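Side-chain contact in dehalogenase-like hydrolase (Ralstonia solanacearum, PDB 3UMB), which probably catalyses the hydrolytic dehalogenation of small (S)-2-haloalkanoic acids to the corresponding (R)-2-hydroxy acids, releasing a halide ion: residues A[47-52]-A[181-186]. Sequence-based numbering, arbitrary orientation.
Sequences YTRIRS and NGWDAC
One face of the Trp-183 indole takes the guanidinium of Arg-49 end-on; the opposite face rests near its rim on CB of Asn-181 and CB of Asp-184, from its own helix start. The arginine meets the indole with its edge, through NH2 alone. That nitrogen stands 3.2 Å above the indole plane, 3.3 Å from both CG and CD2 of Trp-183 and within 3.7 Å of its CD1, CE2 and NE1, hence over the five-membered ring and offset toward the rim of the indole. With the guanidinium and ring planes 86° apart, this is a perpendicular cation-pi contact rather than a flat stack. The position of the charge agrees: CZ of Arg-49 lies 4.6 Å from the centroid of the Trp-183 five-membered ring and only 8° off the ring normal.

The contact spans a wide gap. The backbones remain well apart, the closest pair being CA of Arg-49 and CA of Trp-183 at 12.0 Å, and the arginine chain is extended from CG to NE (chi3 177°). No hydrogen bond crosses between the segments, and the two residues bury just 80 Å² together, so the contact is small and probably largely electrostatic and dispersive.

Around it, Ile-50 of the second subunit packs on both Arg-49 and Trp-183, which places the pair at the dimer interface. A bound magnesium ion lies about 5 Å from the Arg-49 side chain, probably the one held by Asp-42 and Asp-46. Asp-184, behind the indole, forms a salt bridge with Lys-155 and accepts from Ser-179. The cation-pi pair thus joins helix 33-54 to the start of helix 182-191, which directly follows strand 175-179 of the parallel sheet in the Rossmann-like core of this HAD-superfamily hydrolase.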
loop_
_atom_site.group_PDB
_atom_site.type_symbol
_atom_site.label_atom_id
_atom_site.label_comp_id
_atom_site.label_asym_id
_atom_site.label_seq_id
_atom_site.Cartn_x
_atom_site.Cartn_y
_atom_site.Cartn_z
ATOM N N TYR A 47 -3.547 -4.573 -2.205
ATOM C CA TYR A 47 -3.654 -6.000 -1.943
ATOM C C TYR A 47 -2.367 -6.748 -2.224
ATOM O O TYR A 47 -2.034 -7.648 -1.481
ATOM C CB TYR A 47 -4.835 -6.645 -2.684
ATOM C CG TYR A 47 -6.238 -6.263 -2.178
ATOM C CD1 TYR A 47 -6.436 -5.533 -0.980
ATOM C CD2 TYR A 47 -7.375 -6.676 -2.855
ATOM C CE1 TYR A 47 -7.746 -5.181 -0.524
ATOM C CE2 TYR A 47 -8.688 -6.331 -2.401
ATOM C CZ TYR A 47 -8.853 -5.606 -1.238
ATOM O OH TYR A 47 -10.129 -5.312 -0.803
ATOM N N THR A 48 -1.609 -6.369 -3.248
ATOM C CA THR A 48 -0.310 -7.050 -3.496
ATOM C C THR A 48 0.661 -6.788 -2.332
ATOM O O THR A 48 1.350 -7.679 -1.899
ATOM C CB THR A 48 0.350 -6.575 -4.786
ATOM O OG1 THR A 48 0.643 -5.192 -4.688
ATOM C CG2 THR A 48 -0.540 -6.833 -6.016
ATOM N N ARG A 49 0.705 -5.552 -1.841
ATOM C CA ARG A 49 1.542 -5.218 -0.709
ATOM C C ARG A 49 1.103 -5.842 0.604
ATOM O O ARG A 49 1.915 -6.346 1.340
ATOM C CB ARG A 49 1.571 -3.731 -0.523
ATOM C CG ARG A 49 2.233 -3.023 -1.677
ATOM C CD ARG A 49 2.006 -1.570 -1.562
ATOM N NE ARG A 49 2.684 -0.828 -2.606
ATOM C CZ ARG A 49 2.478 0.464 -2.840
ATOM N NH1 ARG A 49 1.580 1.172 -2.116
ATOM N NH2 ARG A 49 3.143 1.052 -3.818
ATOM N N ILE A 50 -0.187 -5.795 0.901
ATOM C CA ILE A 50 -0.699 -6.379 2.122
ATOM C C ILE A 50 -0.288 -7.851 2.176
ATOM O O ILE A 50 0.240 -8.327 3.190
ATOM C CB ILE A 50 -2.254 -6.251 2.200
ATOM C CG1 ILE A 50 -2.655 -4.821 2.442
ATOM C CG2 ILE A 50 -2.854 -7.187 3.305
ATOM C CD1 ILE A 50 -4.136 -4.607 2.317
ATOM N N ARG A 51 -0.559 -8.570 1.094
ATOM C CA ARG A 51 -0.174 -9.978 0.962
ATOM C C ARG A 51 1.315 -10.284 1.108
ATOM O O ARG A 51 1.683 -11.241 1.803
ATOM C CB ARG A 51 -0.649 -10.521 -0.396
ATOM C CG ARG A 51 -2.187 -10.621 -0.485
ATOM C CD ARG A 51 -2.690 -11.230 -1.807
ATOM N NE ARG A 51 -4.125 -11.515 -1.780
ATOM C CZ ARG A 51 -4.684 -12.559 -1.181
ATOM N NH1 ARG A 51 -3.933 -13.472 -0.585
ATOM N NH2 ARG A 51 -6.010 -12.700 -1.194
ATOM N N SER A 52 2.177 -9.541 0.426
ATOM C CA SER A 52 3.597 -9.895 0.415
ATOM C C SER A 52 4.243 -9.501 1.737
ATOM O O SER A 52 5.146 -10.212 2.203
ATOM C CB SER A 52 4.303 -9.273 -0.814
ATOM O OG SER A 52 3.884 -9.957 -2.030
ATOM N N ASN A 181 5.812 4.105 -12.220
ATOM C CA ASN A 181 5.298 4.257 -10.887
ATOM C C ASN A 181 6.471 4.760 -10.069
ATOM O O ASN A 181 7.535 4.125 -9.997
ATOM C CB ASN A 181 4.748 2.935 -10.409
ATOM C CG ASN A 181 3.506 2.519 -11.165
ATOM O OD1 ASN A 181 2.635 3.319 -11.370
ATOM N ND2 ASN A 181 3.417 1.259 -11.552
ATOM N N GLY A 182 6.306 5.945 -9.511
ATOM C CA GLY A 182 7.350 6.537 -8.677
ATOM C C GLY A 182 7.836 5.610 -7.585
ATOM O O GLY A 182 9.040 5.519 -7.350
ATOM N N TRP A 183 6.919 4.897 -6.935
ATOM C CA TRP A 183 7.321 4.010 -5.840
ATOM C C TRP A 183 8.277 2.931 -6.365
ATOM O O TRP A 183 9.227 2.536 -5.700
ATOM C CB TRP A 183 6.109 3.399 -5.117
ATOM C CG TRP A 183 5.139 2.623 -5.990
ATOM C CD1 TRP A 183 3.989 3.109 -6.546
ATOM C CD2 TRP A 183 5.231 1.248 -6.396
ATOM N NE1 TRP A 183 3.395 2.139 -7.334
ATOM C CE2 TRP A 183 4.117 0.980 -7.222
ATOM C CE3 TRP A 183 6.159 0.228 -6.163
ATOM C CZ2 TRP A 183 3.873 -0.290 -7.783
ATOM C CZ3 TRP A 183 5.953 -1.032 -6.763
ATOM C CH2 TRP A 183 4.811 -1.271 -7.568
ATOM N N ASP A 184 8.023 2.458 -7.571
ATOM C CA ASP A 184 8.798 1.388 -8.162
ATOM C C ASP A 184 10.159 1.909 -8.630
ATOM O O ASP A 184 11.174 1.244 -8.403
ATOM C CB ASP A 184 7.999 0.787 -9.313
ATOM C CG ASP A 184 8.493 -0.582 -9.747
ATOM O OD1 ASP A 184 9.360 -1.215 -9.073
ATOM O OD2 ASP A 184 7.964 -1.020 -10.783
ATOM N N ALA A 185 10.223 3.107 -9.215
ATOM C CA ALA A 185 11.567 3.682 -9.589
ATOM C C ALA A 185 12.409 3.758 -8.346
ATOM O O ALA A 185 13.609 3.435 -8.356
ATOM C CB ALA A 185 11.466 5.070 -10.244
ATOM N N CYS A 186 11.777 4.170 -7.261
ATOM C CA CYS A 186 12.458 4.354 -5.975
ATOM C C CYS A 186 12.892 3.023 -5.350
ATOM O O CYS A 186 13.989 2.902 -4.799
ATOM C CB CYS A 186 11.509 5.071 -5.015
ATOM S SG CYS A 186 11.340 6.864 -5.347
#